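Local atomic coordinates of protein-tyrosine-phosphatase (Chaetomium thermophilum var. thermophilum DSM 1495, PDB entry 5M43), a protein that probably removes phosphate from tyrosine, and perhaps serine or threonine, residues of proteins, as the phosphatase domain of the ribosome-assembly factor Yvh1. Residues E11-A20 with G97-G106; I115-F126 with A138-V146. All coordinates share one frame; numbering follows the deposited sequence.

Interaction 1: E11-A20 with G97-G106; sequences ELFVGGVFGA and GVVLVHCAMG. With NO3 (nitrate ion), chain B.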
loop_
_atom_site.group_PDB
_atom_site.type_symbol
_atom_site.label_atom_id
_atom_site.label_comp_id
_atom_site.label_asym_id
_atom_site.label_seq_id
_atom_site.Cartn_x
_atom_site.Cartn_y
_atom_site.Cartn_z
ATOM N N GLU A 11 -0.680 6.308 -9.749
ATOM C CA GLU A 11 -2.096 5.908 -9.755
ATOM C C GLU A 11 -2.251 4.742 -8.786
ATOM O O GLU A 11 -2.402 3.564 -9.150
ATOM C CB GLU A 11 -2.570 5.547 -11.155
ATOM C CG GLU A 11 -2.529 6.749 -12.181
ATOM C CD GLU A 11 -3.401 7.921 -11.661
ATOM O OE1 GLU A 11 -2.999 9.080 -11.812
ATOM O OE2 GLU A 11 -4.446 7.684 -11.080
ATOM N N LEU A 12 -2.293 5.113 -7.514
ATOM C CA LEU A 12 -2.226 4.221 -6.371
ATOM C C LEU A 12 -3.463 4.533 -5.529
ATOM O O LEU A 12 -3.669 5.702 -5.155
ATOM C CB LEU A 12 -0.943 4.514 -5.610
ATOM C CG LEU A 12 -0.745 3.725 -4.293
ATOM C CD1 LEU A 12 -0.747 2.219 -4.624
ATOM C CD2 LEU A 12 0.588 4.126 -3.674
ATOM N N PHE A 13 -4.196 3.475 -5.157
ATOM C CA PHE A 13 -5.471 3.613 -4.448
ATOM C C PHE A 13 -5.459 2.773 -3.198
ATOM O O PHE A 13 -4.760 1.759 -3.115
ATOM C CB PHE A 13 -6.653 3.157 -5.348
ATOM C CG PHE A 13 -6.928 4.114 -6.486
ATOM C CD1 PHE A 13 -6.106 4.167 -7.635
ATOM C CD2 PHE A 13 -8.018 5.001 -6.404
ATOM C CE1 PHE A 13 -6.351 5.079 -8.681
ATOM C CE2 PHE A 13 -8.259 5.924 -7.473
ATOM C CZ PHE A 13 -7.443 5.962 -8.562
ATOM N N VAL A 14 -6.296 3.166 -2.236
ATOM C CA VAL A 14 -6.405 2.437 -0.959
ATOM C C VAL A 14 -7.881 2.365 -0.582
ATOM O O VAL A 14 -8.675 3.288 -0.849
ATOM C CB VAL A 14 -5.597 3.157 0.133
ATOM C CG1 VAL A 14 -6.154 4.516 0.457
ATOM C CG2 VAL A 14 -5.582 2.347 1.467
ATOM N N GLY A 15 -8.235 1.279 0.075
ATOM C CA GLY A 15 -9.609 1.130 0.521
ATOM C C GLY A 15 -9.806 -0.126 1.319
ATOM O O GLY A 15 -8.847 -0.824 1.651
ATOM N N GLY A 16 -11.061 -0.332 1.713
ATOM C CA GLY A 16 -11.459 -1.510 2.458
ATOM C C GLY A 16 -12.049 -2.593 1.573
ATOM O O GLY A 16 -12.053 -2.520 0.344
ATOM N N VAL A 17 -12.567 -3.633 2.238
ATOM C CA VAL A 17 -12.924 -4.833 1.499
ATOM C C VAL A 17 -14.204 -4.669 0.699
ATOM O O VAL A 17 -14.337 -5.254 -0.384
ATOM C CB VAL A 17 -12.994 -6.032 2.470
ATOM C CG1 VAL A 17 -14.148 -5.842 3.472
ATOM C CG2 VAL A 17 -13.148 -7.302 1.652
ATOM N N PHE A 18 -15.185 -3.893 1.214
ATOM C CA PHE A 18 -16.430 -3.786 0.459
ATOM C C PHE A 18 -16.194 -3.002 -0.841
ATOM O O PHE A 18 -16.751 -3.367 -1.890
ATOM C CB PHE A 18 -17.506 -3.173 1.339
ATOM C CG PHE A 18 -17.735 -3.990 2.615
ATOM C CD1 PHE A 18 -18.121 -5.345 2.549
ATOM C CD2 PHE A 18 -17.562 -3.415 3.860
ATOM C CE1 PHE A 18 -18.343 -6.096 3.708
ATOM C CE2 PHE A 18 -17.836 -4.194 5.063
ATOM C CZ PHE A 18 -18.171 -5.525 4.948
ATOM N N GLY A 19 -15.302 -2.015 -0.788
ATOM C CA GLY A 19 -14.949 -1.270 -1.997
ATOM C C GLY A 19 -14.107 -2.089 -2.943
ATOM O O GLY A 19 -14.326 -2.052 -4.159
ATOM N N ALA A 20 -13.190 -2.918 -2.391
ATOM C CA ALA A 20 -12.324 -3.696 -3.279
ATOM C C ALA A 20 -13.112 -4.790 -3.996
ATOM O O ALA A 20 -12.638 -5.328 -5.010
ATOM C CB ALA A 20 -11.188 -4.342 -2.480
ATOM N N GLY A 97 0.442 0.329 -14.790
ATOM C CA GLY A 97 -0.817 -0.122 -14.244
ATOM C C GLY A 97 -1.422 0.849 -13.238
ATOM O O GLY A 97 -0.947 1.950 -12.987
ATOM N N VAL A 98 -2.561 0.432 -12.717
ATOM C CA VAL A 98 -3.230 1.155 -11.642
ATOM C C VAL A 98 -3.405 0.190 -10.480
ATOM O O VAL A 98 -4.081 -0.844 -10.617
ATOM C CB VAL A 98 -4.599 1.705 -12.088
ATOM C CG1 VAL A 98 -5.423 2.314 -10.877
ATOM C CG2 VAL A 98 -4.383 2.757 -13.214
ATOM N N VAL A 99 -2.826 0.530 -9.331
ATOM C CA VAL A 99 -2.742 -0.388 -8.212
ATOM C C VAL A 99 -3.688 0.008 -7.085
ATOM O O VAL A 99 -3.626 1.147 -6.586
ATOM C CB VAL A 99 -1.328 -0.444 -7.630
ATOM C CG1 VAL A 99 -1.271 -1.431 -6.413
ATOM C CG2 VAL A 99 -0.307 -0.862 -8.703
ATOM N N LEU A 100 -4.527 -0.940 -6.658
ATOM C CA LEU A 100 -5.338 -0.806 -5.436
ATOM C C LEU A 100 -4.669 -1.640 -4.356
ATOM O O LEU A 100 -4.390 -2.815 -4.597
ATOM C CB LEU A 100 -6.764 -1.319 -5.637
ATOM C CG LEU A 100 -7.566 -1.525 -4.342
ATOM C CD1 LEU A 100 -7.826 -0.150 -3.634
ATOM C CD2 LEU A 100 -8.918 -2.211 -4.722
ATOM N N VAL A 101 -4.482 -1.049 -3.175
ATOM C CA VAL A 101 -4.055 -1.780 -1.990
ATOM C C VAL A 101 -5.244 -1.730 -1.046
ATOM O O VAL A 101 -5.717 -0.639 -0.690
ATOM C CB VAL A 101 -2.800 -1.172 -1.348
ATOM C CG1 VAL A 101 -2.346 -2.045 -0.083
ATOM C CG2 VAL A 101 -1.629 -1.065 -2.366
ATOM N N HIS A 102 -5.738 -2.885 -0.616
ATOM C CA HIS A 102 -6.874 -2.825 0.309
ATOM C C HIS A 102 -6.689 -3.776 1.491
ATOM O O HIS A 102 -5.885 -4.712 1.458
ATOM C CB HIS A 102 -8.239 -3.198 -0.382
ATOM C CG HIS A 102 -8.430 -4.680 -0.507
ATOM N ND1 HIS A 102 -9.105 -5.428 0.443
ATOM C CD2 HIS A 102 -8.006 -5.563 -1.458
ATOM C CE1 HIS A 102 -9.086 -6.694 0.084
ATOM N NE2 HIS A 102 -8.450 -6.801 -1.068
ATOM N N CYS A 103 -7.531 -3.597 2.511
ATOM C CA CYS A 103 -7.573 -4.561 3.619
ATOM C C CYS A 103 -9.032 -4.683 4.050
ATOM O O CYS A 103 -9.904 -4.690 3.174
ATOM C CB CYS A 103 -6.663 -4.148 4.794
ATOM S SG CYS A 103 -6.886 -2.469 5.460
ATOM N N ALA A 104 -9.312 -4.693 5.341
ATOM C CA ALA A 104 -10.749 -4.708 5.711
ATOM C C ALA A 104 -11.315 -3.303 5.764
ATOM O O ALA A 104 -12.338 -3.013 5.132
ATOM C CB ALA A 104 -10.968 -5.454 7.041
ATOM N N MET A 105 -10.722 -2.450 6.575
ATOM C CA MET A 105 -11.260 -1.100 6.717
ATOM C C MET A 105 -10.562 -0.089 5.834
ATOM O O MET A 105 -11.100 1.018 5.691
ATOM C CB MET A 105 -11.144 -0.613 8.169
ATOM C CG MET A 105 -11.895 -1.425 9.237
ATOM S SD MET A 105 -11.536 -0.817 10.870
ATOM C CE MET A 105 -12.185 0.848 10.689
ATOM N N GLY A 106 -9.437 -0.435 5.166
ATOM C CA GLY A 106 -8.656 0.614 4.553
ATOM C C GLY A 106 -8.095 1.597 5.552
ATOM O O GLY A 106 -7.963 2.792 5.242
HETATM N N NO3 B . -7.634 -2.814 8.534
HETATM O O1 NO3 B . -7.799 -1.564 8.467
HETATM O O2 NO3 B . -8.567 -3.596 8.221
HETATM O O3 NO3 B . -6.472 -3.259 8.750
#
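Five backbone hydrogen bonds join the parallel strands 12-15 and 99-102, through Glu-11, Phe-13 and Gly-15 on one side and Val-99, Val-101 and Cys-103 on the other. The straightest is Val-101 N to Phe-13 O, 2.8 Å at 173°. A sixth, Val-17 N to Ala-104 O, has its donor well above the carbonyl plane.

Apolar side chains meet on both faces of the strand pair. On one, Leu-12 and Val-99 lie side by side, and Leu-12 CD1 also reaches Val-101 CG2 at 4.1 Å. On the other, Phe-13 CE1 meets Val-98 CG1 at 3.7 Å, and Ala-20 CB touches Leu-100 CD2.

The residues 102-109, HCAMGKSR, match the HCX5R signature of cysteine phosphatases, the phosphate-binding P-loop. A nitrate, probably from the crystallisation liquor, sits in it. Met-105 N holds nitrate O2 at 2.9 Å, and Cys-103 SG lies 3.2 Å from the nitrate N. Lys-107, Ser-108 and Arg-109 also bind the ion.

His-102 CG sits between the backbone N and the carbonyl carbon (chi1 80°). This places one ring face against Ala-20 CB, 3.6 Å from the centroid. His-102 ND1 donates near the ring plane to Cys-103 O (2.9 Å), while His-102 NE2 bonds to Ser-36.

Interaction 2: I115-F126 with A138-V146; sequences IAYLLWKYPYRF and AVSRALEWV. With NO3 (nitrate ion), chain C.
The guanidinium of Arg-125 lies flat between two rings. One face rests on Trp-145, with planes 15° apart and centres 4.0 Å apart; the opposite face meets the ring of Tyr-122. Arg-125 CD also sits over the six-membered ring of Trp-145, 3.7 Å from its centroid. The arginine chain is extended to CD and then bends at chi3 (-67°), which lays the planar group along the indole. Trp-145 NE1 is bonded to Lys-7 O.

Phe-126 has Ala-142 CB over the centre of one face, 3.9 Å from the centroid, and Arg-125 CG on the other. Its edge points at the five-membered ring of Trp-145 in an offset edge-to-face pair, nearly perpendicular. Trp-145 CB and Leu-118 O lie at the phenyl edge.

Arg-141 NH1 makes a weak hydrogen bond to Arg-125 O (3.0 Å), and the Arg-141 guanidinium lies over the carbonyl carbon of Phe-126. Phe-126 O is buried without a hydrogen-bond partner; Ala-138 CA offers it a CH contact at 3.4 Å.

A second nitrate accepts hydrogen bonds from Tyr-124 N and Arg-125 N.

The aliphatic part centres on Ala-142, touched by Ile-115 CG2 and Leu-119 CD2. Leu-118 CD1 reaches Val-146 CG2 at 3.7 Å.

The contact joins two helices of the phosphatase domain, the first following the P-loop. The axes of helix segments 115-121 and 138-146 approach to 9.7 Å, their directions 116° apart. Helix 157-168 packs on Ile-115, Leu-119, Ala-138 and Val-139, while helix 71-83 packs on the other side of helix 109-121, against Ala-116, Tyr-117 and Trp-120.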
loop_
_atom_site.group_PDB
_atom_site.type_symbol
_atom_site.label_atom_id
_atom_site.label_comp_id
_atom_site.label_asym_id
_atom_site.label_seq_id
_atom_site.Cartn_x
_atom_site.Cartn_y
_atom_site.Cartn_z
ATOM N N ILE A 115 2.345 3.130 3.077
ATOM C CA ILE A 115 3.398 3.918 3.692
ATOM C C ILE A 115 4.763 3.288 3.400
ATOM O O ILE A 115 5.738 3.995 3.132
ATOM C CB ILE A 115 3.135 4.083 5.195
ATOM C CG1 ILE A 115 1.915 5.010 5.402
ATOM C CG2 ILE A 115 4.413 4.579 5.911
ATOM C CD1 ILE A 115 1.595 5.021 6.905
ATOM N N ALA A 116 4.867 1.946 3.500
ATOM C CA ALA A 116 6.153 1.314 3.206
ATOM C C ALA A 116 6.634 1.649 1.802
ATOM O O ALA A 116 7.831 1.873 1.588
ATOM C CB ALA A 116 6.038 -0.205 3.357
ATOM N N TYR A 117 5.707 1.650 0.840
ATOM C CA TYR A 117 6.063 2.009 -0.526
ATOM C C TYR A 117 6.462 3.477 -0.609
ATOM O O TYR A 117 7.477 3.814 -1.248
ATOM C CB TYR A 117 4.873 1.674 -1.424
ATOM C CG TYR A 117 4.987 2.348 -2.790
ATOM C CD1 TYR A 117 5.734 1.811 -3.792
ATOM C CD2 TYR A 117 4.306 3.535 -3.029
ATOM C CE1 TYR A 117 5.840 2.468 -5.034
ATOM C CE2 TYR A 117 4.353 4.193 -4.256
ATOM C CZ TYR A 117 5.091 3.620 -5.283
ATOM O OH TYR A 117 5.225 4.269 -6.500
ATOM N N LEU A 118 5.685 4.371 0.047
ATOM C CA LEU A 118 5.994 5.804 -0.045
ATOM C C LEU A 118 7.354 6.127 0.577
ATOM O O LEU A 118 8.111 6.961 0.057
ATOM C CB LEU A 118 4.914 6.651 0.638
ATOM C CG LEU A 118 3.504 6.626 0.041
ATOM C CD1 LEU A 118 2.568 7.431 0.969
ATOM C CD2 LEU A 118 3.611 7.334 -1.349
ATOM N N LEU A 119 7.676 5.510 1.727
ATOM C CA LEU A 119 8.980 5.730 2.356
ATOM C C LEU A 119 10.119 5.224 1.477
ATOM O O LEU A 119 11.205 5.817 1.420
ATOM C CB LEU A 119 9.041 4.984 3.712
ATOM C CG LEU A 119 8.059 5.578 4.731
ATOM C CD1 LEU A 119 8.092 4.624 5.977
ATOM C CD2 LEU A 119 8.477 6.976 5.131
ATOM N N TRP A 120 9.866 4.125 0.773
ATOM C CA TRP A 120 10.893 3.530 -0.091
ATOM C C TRP A 120 11.085 4.353 -1.358
ATOM O O TRP A 120 12.218 4.517 -1.840
ATOM C CB TRP A 120 10.443 2.107 -0.447
ATOM C CG TRP A 120 11.260 1.503 -1.524
ATOM C CD1 TRP A 120 12.488 0.898 -1.388
ATOM C CD2 TRP A 120 10.922 1.434 -2.935
ATOM N NE1 TRP A 120 12.966 0.504 -2.643
ATOM C CE2 TRP A 120 11.998 0.802 -3.592
ATOM C CE3 TRP A 120 9.817 1.846 -3.698
ATOM C CZ2 TRP A 120 11.984 0.552 -4.962
ATOM C CZ3 TRP A 120 9.821 1.605 -5.069
ATOM C CH2 TRP A 120 10.915 0.993 -5.701
ATOM N N LYS A 121 9.996 4.844 -1.905
ATOM C CA LYS A 121 10.083 5.565 -3.189
ATOM C C LYS A 121 10.431 7.043 -3.020
ATOM O O LYS A 121 11.197 7.589 -3.835
ATOM C CB LYS A 121 8.797 5.399 -3.974
ATOM C CG LYS A 121 8.920 6.139 -5.366
ATOM C CD LYS A 121 7.839 5.712 -6.187
ATOM C CE LYS A 121 8.048 6.365 -7.587
ATOM N NZ LYS A 121 6.913 6.023 -8.508
ATOM N N TYR A 122 9.931 7.697 -1.970
ATOM C CA TYR A 122 10.124 9.137 -1.767
ATOM C C TYR A 122 10.754 9.488 -0.411
ATOM O O TYR A 122 10.225 10.319 0.349
ATOM C CB TYR A 122 8.799 9.859 -1.934
ATOM C CG TYR A 122 8.030 9.537 -3.184
ATOM C CD1 TYR A 122 6.922 8.694 -3.127
ATOM C CD2 TYR A 122 8.395 10.086 -4.407
ATOM C CE1 TYR A 122 6.173 8.402 -4.266
ATOM C CE2 TYR A 122 7.660 9.798 -5.542
ATOM C CZ TYR A 122 6.559 8.954 -5.467
ATOM O OH TYR A 122 5.838 8.721 -6.621
ATOM N N PRO A 123 11.928 8.940 -0.115
ATOM C CA PRO A 123 12.530 9.212 1.194
ATOM C C PRO A 123 12.788 10.688 1.454
ATOM O O PRO A 123 12.660 11.128 2.598
ATOM C CB PRO A 123 13.846 8.400 1.145
ATOM C CG PRO A 123 14.123 8.181 -0.346
ATOM C CD PRO A 123 12.746 8.018 -0.937
ATOM N N TYR A 124 13.195 11.473 0.442
ATOM C CA TYR A 124 13.451 12.881 0.720
ATOM C C TYR A 124 12.185 13.657 1.032
ATOM O O TYR A 124 12.245 14.653 1.766
ATOM C CB TYR A 124 14.167 13.527 -0.450
ATOM C CG TYR A 124 15.557 13.001 -0.622
ATOM C CD1 TYR A 124 16.589 13.455 0.169
ATOM C CD2 TYR A 124 15.823 12.007 -1.555
ATOM C CE1 TYR A 124 17.859 12.961 0.020
ATOM C CE2 TYR A 124 17.095 11.517 -1.729
ATOM C CZ TYR A 124 18.112 11.987 -0.935
ATOM O OH TYR A 124 19.417 11.514 -1.118
ATOM N N ARG A 125 11.046 13.237 0.497
ATOM C CA ARG A 125 9.798 13.890 0.861
ATOM C C ARG A 125 9.518 13.779 2.358
ATOM O O ARG A 125 8.924 14.690 2.951
ATOM C CB ARG A 125 8.647 13.299 0.043
ATOM C CG ARG A 125 7.303 13.929 0.309
ATOM C CD ARG A 125 6.208 13.076 -0.337
ATOM N NE ARG A 125 6.261 13.068 -1.805
ATOM C CZ ARG A 125 5.535 12.225 -2.554
ATOM N NH1 ARG A 125 4.721 11.303 -1.971
ATOM N NH2 ARG A 125 5.663 12.284 -3.880
ATOM N N PHE A 126 9.903 12.667 2.977
ATOM C CA PHE A 126 9.585 12.396 4.374
ATOM C C PHE A 126 10.777 12.607 5.297
ATOM O O PHE A 126 10.740 12.169 6.456
ATOM C CB PHE A 126 9.019 10.983 4.498
ATOM C CG PHE A 126 7.865 10.766 3.599
ATOM C CD1 PHE A 126 6.705 11.507 3.791
ATOM C CD2 PHE A 126 7.947 9.902 2.512
ATOM C CE1 PHE A 126 5.623 11.353 2.961
ATOM C CE2 PHE A 126 6.854 9.730 1.663
ATOM C CZ PHE A 126 5.691 10.486 1.860
ATOM N N ALA A 138 9.579 10.375 10.256
ATOM C CA ALA A 138 9.409 10.074 8.832
ATOM C C ALA A 138 8.116 9.306 8.595
ATOM O O ALA A 138 7.338 9.605 7.674
ATOM C CB ALA A 138 10.640 9.295 8.338
ATOM N N VAL A 139 7.857 8.309 9.448
ATOM C CA VAL A 139 6.654 7.506 9.297
ATOM C C VAL A 139 5.426 8.382 9.498
ATOM O O VAL A 139 4.401 8.224 8.818
ATOM C CB VAL A 139 6.705 6.336 10.304
ATOM C CG1 VAL A 139 5.376 5.576 10.369
ATOM C CG2 VAL A 139 7.819 5.377 9.901
ATOM N N SER A 140 5.499 9.275 10.486
ATOM C CA SER A 140 4.360 10.154 10.775
ATOM C C SER A 140 4.053 11.050 9.581
ATOM O O SER A 140 2.879 11.309 9.238
ATOM C CB SER A 140 4.672 10.998 12.009
ATOM O OG SER A 140 3.611 11.969 12.157
ATOM N N ARG A 141 5.097 11.555 8.947
ATOM C CA ARG A 141 4.861 12.403 7.792
ATOM C C ARG A 141 4.235 11.618 6.647
ATOM O O ARG A 141 3.396 12.160 5.905
ATOM C CB ARG A 141 6.172 13.076 7.373
ATOM C CG ARG A 141 6.591 14.113 8.413
ATOM C CD ARG A 141 8.030 14.579 8.281
ATOM N NE ARG A 141 8.272 15.121 6.951
ATOM C CZ ARG A 141 9.339 15.846 6.631
ATOM N NH1 ARG A 141 9.481 16.299 5.386
ATOM N NH2 ARG A 141 10.247 16.128 7.557
ATOM N N ALA A 142 4.638 10.350 6.456
ATOM C CA ALA A 142 4.024 9.531 5.407
ATOM C C ALA A 142 2.575 9.202 5.763
ATOM O O ALA A 142 1.700 9.228 4.883
ATOM C CB ALA A 142 4.826 8.234 5.179
ATOM N N LEU A 143 2.298 8.952 7.043
ATOM C CA LEU A 143 0.911 8.732 7.447
ATOM C C LEU A 143 0.062 9.974 7.190
ATOM O O LEU A 143 -1.080 9.864 6.723
ATOM C CB LEU A 143 0.862 8.281 8.926
ATOM C CG LEU A 143 -0.533 8.317 9.567
ATOM C CD1 LEU A 143 -1.425 7.325 8.853
ATOM C CD2 LEU A 143 -0.423 7.878 11.021
ATOM N N GLU A 144 0.568 11.163 7.535
ATOM C CA GLU A 144 -0.235 12.373 7.287
ATOM C C GLU A 144 -0.419 12.616 5.794
ATOM O O GLU A 144 -1.476 13.119 5.354
ATOM C CB GLU A 144 0.421 13.586 7.924
ATOM C CG GLU A 144 0.501 13.514 9.418
ATOM C CD GLU A 144 -0.875 13.310 9.991
ATOM O OE1 GLU A 144 -1.830 14.016 9.563
ATOM O OE2 GLU A 144 -1.031 12.429 10.832
ATOM N N TRP A 145 0.567 12.210 4.995
ATOM C CA TRP A 145 0.401 12.288 3.536
ATOM C C TRP A 145 -0.767 11.427 3.066
ATOM O O TRP A 145 -1.636 11.872 2.294
ATOM C CB TRP A 145 1.722 11.848 2.876
ATOM C CG TRP A 145 1.707 11.957 1.347
ATOM C CD1 TRP A 145 1.238 11.038 0.452
ATOM C CD2 TRP A 145 2.210 13.030 0.602
ATOM N NE1 TRP A 145 1.442 11.492 -0.852
ATOM C CE2 TRP A 145 2.029 12.719 -0.774
ATOM C CE3 TRP A 145 2.801 14.241 0.956
ATOM C CZ2 TRP A 145 2.440 13.583 -1.818
ATOM C CZ3 TRP A 145 3.206 15.126 -0.112
ATOM C CH2 TRP A 145 3.029 14.767 -1.455
ATOM N N VAL A 146 -0.822 10.179 3.543
ATOM C CA VAL A 146 -1.928 9.301 3.205
ATOM C C VAL A 146 -3.244 9.912 3.673
ATOM O O VAL A 146 -4.239 9.867 2.944
ATOM C CB VAL A 146 -1.724 7.905 3.823
ATOM C CG1 VAL A 146 -2.952 7.025 3.600
ATOM C CG2 VAL A 146 -0.471 7.258 3.118
HETATM N N NO3 C . 12.061 11.694 -2.837
HETATM O O1 NO3 C . 12.895 10.896 -2.401
HETATM O O2 NO3 C . 11.862 11.767 -4.075
HETATM O O3 NO3 C . 11.406 12.419 -2.043
#

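Both interactions belong to the dual-specificity phosphatase domain, with centres about 18 Å apart on opposite sides of the chain's centre. They come in series: interaction 1 closes at Gly-106 before interaction 2 opens at Ile-115. The P-loop leads from strand 99-102 straight into helix 109-121, whose last turns, with the residues just after them, form one side of interaction 2. Interaction 1 thus lies in the mixed sheet, and interaction 2 in the helical layer beside it. They touch where Leu-12 CD2 meets Tyr-117 CE2 at 3.8 Å. Helix 71-83 packs on residues of both. Interaction 1 includes part of the phosphate-binding loop; interaction 2 packs the far end of the helix that follows it.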